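Local coordinates for protein giardin subunit alpha-1 (Giardia intestinalis, PDB 4EVF) that binds calcium and, in a calcium-dependent way, phospholipids such as phosphatidylserine, and is involved in attachment of the parasite to the intestinal mucosa, at residues Pro155-Phe166 / Pro188-Asn197. Sequence-based numbering, arbitrary orientation.
Sequences PEDEAQRLDQAF and PIAEAFKAQN
Pro-188 touches Pro-155 at the start of helix 155-167, the two rings set obliquely, its CB lying 3.9 Å from Pro-155 CG. One residue on, the CG1 branch of Ile-189, extended at chi2 (173°), brings CD1 within 3.5 Å of Glu-158 CG. The carboxylate of Glu-158 heads elsewhere, into a salt bridge with Arg-151. Ala-192 lays its methyl over the first turn, CB 3.7 Å from Pro-155 O, and helps form the socket in which Ala-159 sits as a knob, together with Ile-189, Phe-193 and Gln-196. With Ala-159 and Ala-192 CB to CB at 4.0 Å, the axes of 155-166 and 188-196 approach to 8.0 Å with a crossing angle of -66°. Both segments belong to the predicted third repeat of this all-helical annexin, and helix 201-208 packs on Leu-162 and Phe-193 through Ile-201. Phe-193 is a knob in the other direction, set among Ala-159, Leu-162, Asp-163 and Phe-166; with CG anti to the backbone N (chi1 -163°) its ring reaches along the neighbouring helix, and the edge at CE2 comes 3.4 Å from Asp-163 N. Asn-197, just past the helix, holds OD1 3.5 Å above the centre of the Phe-193 ring, while its amide stacks nearly parallel on the Asp-163 carboxylate.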
# COMPACT_ATOMS: atom_id res chain seq x y z
N PRO A 155 2.58 -24.98 12.73
CA PRO A 155 3.17 -23.66 13.04
C PRO A 155 4.50 -23.73 13.81
O PRO A 155 5.41 -22.95 13.52
CB PRO A 155 2.09 -23.00 13.89
CG PRO A 155 0.81 -23.60 13.39
CD PRO A 155 1.13 -25.02 13.02
N GLU A 156 4.60 -24.64 14.77
CA GLU A 156 5.81 -24.80 15.58
C GLU A 156 6.96 -25.45 14.82
O GLU A 156 8.12 -25.10 15.02
CB GLU A 156 5.50 -25.62 16.84
CG GLU A 156 4.36 -25.06 17.68
CD GLU A 156 2.98 -25.34 17.10
OE1 GLU A 156 2.85 -26.22 16.21
OE2 GLU A 156 2.01 -24.68 17.53
N ASP A 157 6.63 -26.41 13.97
CA ASP A 157 7.65 -27.07 13.16
C ASP A 157 8.17 -26.11 12.11
O ASP A 157 9.36 -26.07 11.79
CB ASP A 157 7.08 -28.34 12.50
CG ASP A 157 6.88 -29.48 13.49
OD1 ASP A 157 7.47 -29.45 14.60
OD2 ASP A 157 6.13 -30.42 13.15
N GLU A 158 7.25 -25.30 11.59
CA GLU A 158 7.57 -24.36 10.53
C GLU A 158 8.43 -23.22 11.08
O GLU A 158 9.36 -22.76 10.41
CB GLU A 158 6.27 -23.83 9.91
CG GLU A 158 6.37 -23.49 8.43
CD GLU A 158 6.71 -24.69 7.57
OE1 GLU A 158 6.09 -25.75 7.72
OE2 GLU A 158 7.62 -24.55 6.73
N ALA A 159 8.11 -22.78 12.29
CA ALA A 159 8.91 -21.75 12.95
C ALA A 159 10.33 -22.24 13.23
O ALA A 159 11.29 -21.49 13.08
CB ALA A 159 8.24 -21.30 14.23
N GLN A 160 10.47 -23.51 13.62
CA GLN A 160 11.80 -24.10 13.84
C GLN A 160 12.64 -24.17 12.56
O GLN A 160 13.80 -23.76 12.56
CB GLN A 160 11.69 -25.48 14.50
CG GLN A 160 12.99 -26.30 14.53
CD GLN A 160 14.02 -25.78 15.54
OE1 GLN A 160 14.06 -24.60 15.87
NE2 GLN A 160 14.87 -26.69 16.03
N ARG A 161 12.07 -24.68 11.47
CA ARG A 161 12.75 -24.67 10.17
C ARG A 161 13.12 -23.24 9.75
O ARG A 161 14.19 -23.01 9.19
CB ARG A 161 11.91 -25.33 9.07
CG ARG A 161 11.57 -26.80 9.30
CD ARG A 161 10.99 -27.43 8.02
NE ARG A 161 9.64 -27.97 8.20
CZ ARG A 161 9.36 -29.13 8.81
NH1 ARG A 161 10.34 -29.87 9.32
NH2 ARG A 161 8.10 -29.54 8.90
N LEU A 162 12.23 -22.30 10.03
CA LEU A 162 12.44 -20.90 9.67
C LEU A 162 13.63 -20.36 10.47
O LEU A 162 14.56 -19.79 9.90
CB LEU A 162 11.19 -20.07 9.97
CG LEU A 162 10.74 -18.94 9.02
CD1 LEU A 162 10.26 -17.70 9.79
CD2 LEU A 162 11.82 -18.57 8.01
N ASP A 163 13.58 -20.56 11.78
CA ASP A 163 14.67 -20.18 12.68
C ASP A 163 16.01 -20.77 12.25
O ASP A 163 17.04 -20.10 12.30
CB ASP A 163 14.35 -20.62 14.12
CG ASP A 163 15.52 -20.40 15.07
OD1 ASP A 163 15.65 -19.28 15.62
OD2 ASP A 163 16.29 -21.35 15.29
N GLN A 164 16.01 -22.04 11.86
CA GLN A 164 17.23 -22.69 11.41
C GLN A 164 17.71 -22.04 10.12
O GLN A 164 18.91 -21.84 9.93
CB GLN A 164 17.01 -24.20 11.24
CG GLN A 164 16.71 -24.94 12.54
CD GLN A 164 16.31 -26.39 12.33
OE1 GLN A 164 15.72 -26.75 11.30
NE2 GLN A 164 16.62 -27.24 13.30
N ALA A 165 16.78 -21.70 9.24
CA ALA A 165 17.13 -20.99 8.01
C ALA A 165 17.80 -19.64 8.30
O ALA A 165 18.80 -19.29 7.66
CB ALA A 165 15.91 -20.80 7.13
N PHE A 166 17.25 -18.87 9.24
CA PHE A 166 17.85 -17.59 9.63
C PHE A 166 19.26 -17.83 10.19
O PHE A 166 20.22 -17.14 9.82
CB PHE A 166 17.00 -16.86 10.67
CG PHE A 166 15.85 -16.07 10.09
CD1 PHE A 166 14.54 -16.42 10.37
CD2 PHE A 166 16.09 -14.96 9.29
CE1 PHE A 166 13.48 -15.68 9.84
CE2 PHE A 166 15.05 -14.23 8.77
CZ PHE A 166 13.74 -14.58 9.05
N PRO A 188 0.24 -17.65 12.75
CA PRO A 188 0.56 -18.66 13.76
C PRO A 188 2.06 -19.00 13.80
O PRO A 188 2.61 -19.26 14.87
CB PRO A 188 -0.26 -19.89 13.33
CG PRO A 188 -0.73 -19.58 11.91
CD PRO A 188 -0.81 -18.10 11.81
N ILE A 189 2.70 -19.02 12.63
CA ILE A 189 4.14 -19.26 12.56
C ILE A 189 4.94 -18.17 13.30
O ILE A 189 5.89 -18.47 14.02
CB ILE A 189 4.60 -19.38 11.10
CG1 ILE A 189 3.99 -20.66 10.50
CG2 ILE A 189 6.15 -19.42 11.02
CD1 ILE A 189 4.22 -20.84 9.04
N ALA A 190 4.55 -16.91 13.10
CA ALA A 190 5.27 -15.80 13.74
C ALA A 190 5.11 -15.86 15.24
O ALA A 190 6.03 -15.54 15.99
CB ALA A 190 4.77 -14.47 13.21
N GLU A 191 3.92 -16.27 15.69
CA GLU A 191 3.67 -16.40 17.12
C GLU A 191 4.47 -17.55 17.72
O GLU A 191 5.04 -17.42 18.82
CB GLU A 191 2.18 -16.60 17.38
CG GLU A 191 1.63 -15.68 18.45
CD GLU A 191 0.32 -15.05 18.04
OE1 GLU A 191 -0.63 -15.80 17.72
OE2 GLU A 191 0.25 -13.80 18.03
N ALA A 192 4.52 -18.67 17.02
CA ALA A 192 5.27 -19.82 17.51
C ALA A 192 6.76 -19.46 17.53
O ALA A 192 7.47 -19.79 18.49
CB ALA A 192 5.01 -21.04 16.64
N PHE A 193 7.21 -18.77 16.49
CA PHE A 193 8.60 -18.33 16.38
C PHE A 193 9.01 -17.53 17.61
O PHE A 193 9.93 -17.90 18.35
CB PHE A 193 8.76 -17.45 15.15
CG PHE A 193 10.18 -17.27 14.71
CD1 PHE A 193 10.97 -16.28 15.26
CD2 PHE A 193 10.71 -18.08 13.71
CE1 PHE A 193 12.28 -16.11 14.85
CE2 PHE A 193 12.01 -17.92 13.29
CZ PHE A 193 12.80 -16.93 13.86
N LYS A 194 8.32 -16.41 17.81
CA LYS A 194 8.47 -15.57 18.99
C LYS A 194 8.46 -16.38 20.29
O LYS A 194 9.35 -16.22 21.13
CB LYS A 194 7.36 -14.51 18.99
CG LYS A 194 7.01 -13.90 20.36
CD LYS A 194 5.95 -14.72 21.12
CE LYS A 194 4.59 -14.73 20.40
NZ LYS A 194 3.65 -15.75 20.98
N ALA A 195 7.47 -17.25 20.46
CA ALA A 195 7.34 -17.99 21.72
C ALA A 195 8.51 -18.94 21.99
O ALA A 195 8.92 -19.11 23.13
CB ALA A 195 6.01 -18.74 21.77
N GLN A 196 9.06 -19.55 20.95
CA GLN A 196 10.05 -20.60 21.18
C GLN A 196 11.51 -20.18 21.01
O GLN A 196 12.39 -20.79 21.59
CB GLN A 196 9.74 -21.86 20.37
CG GLN A 196 9.73 -21.67 18.86
CD GLN A 196 8.97 -22.78 18.14
OE1 GLN A 196 9.50 -23.43 17.23
NE2 GLN A 196 7.71 -22.99 18.53
N ASN A 197 11.75 -19.14 20.22
CA ASN A 197 13.11 -18.75 19.90
C ASN A 197 13.52 -17.48 20.63
O ASN A 197 12.67 -16.74 21.11
CB ASN A 197 13.26 -18.54 18.40
CG ASN A 197 12.86 -19.77 17.61
OD1 ASN A 197 12.08 -19.69 16.66
ND2 ASN A 197 13.38 -20.92 18.02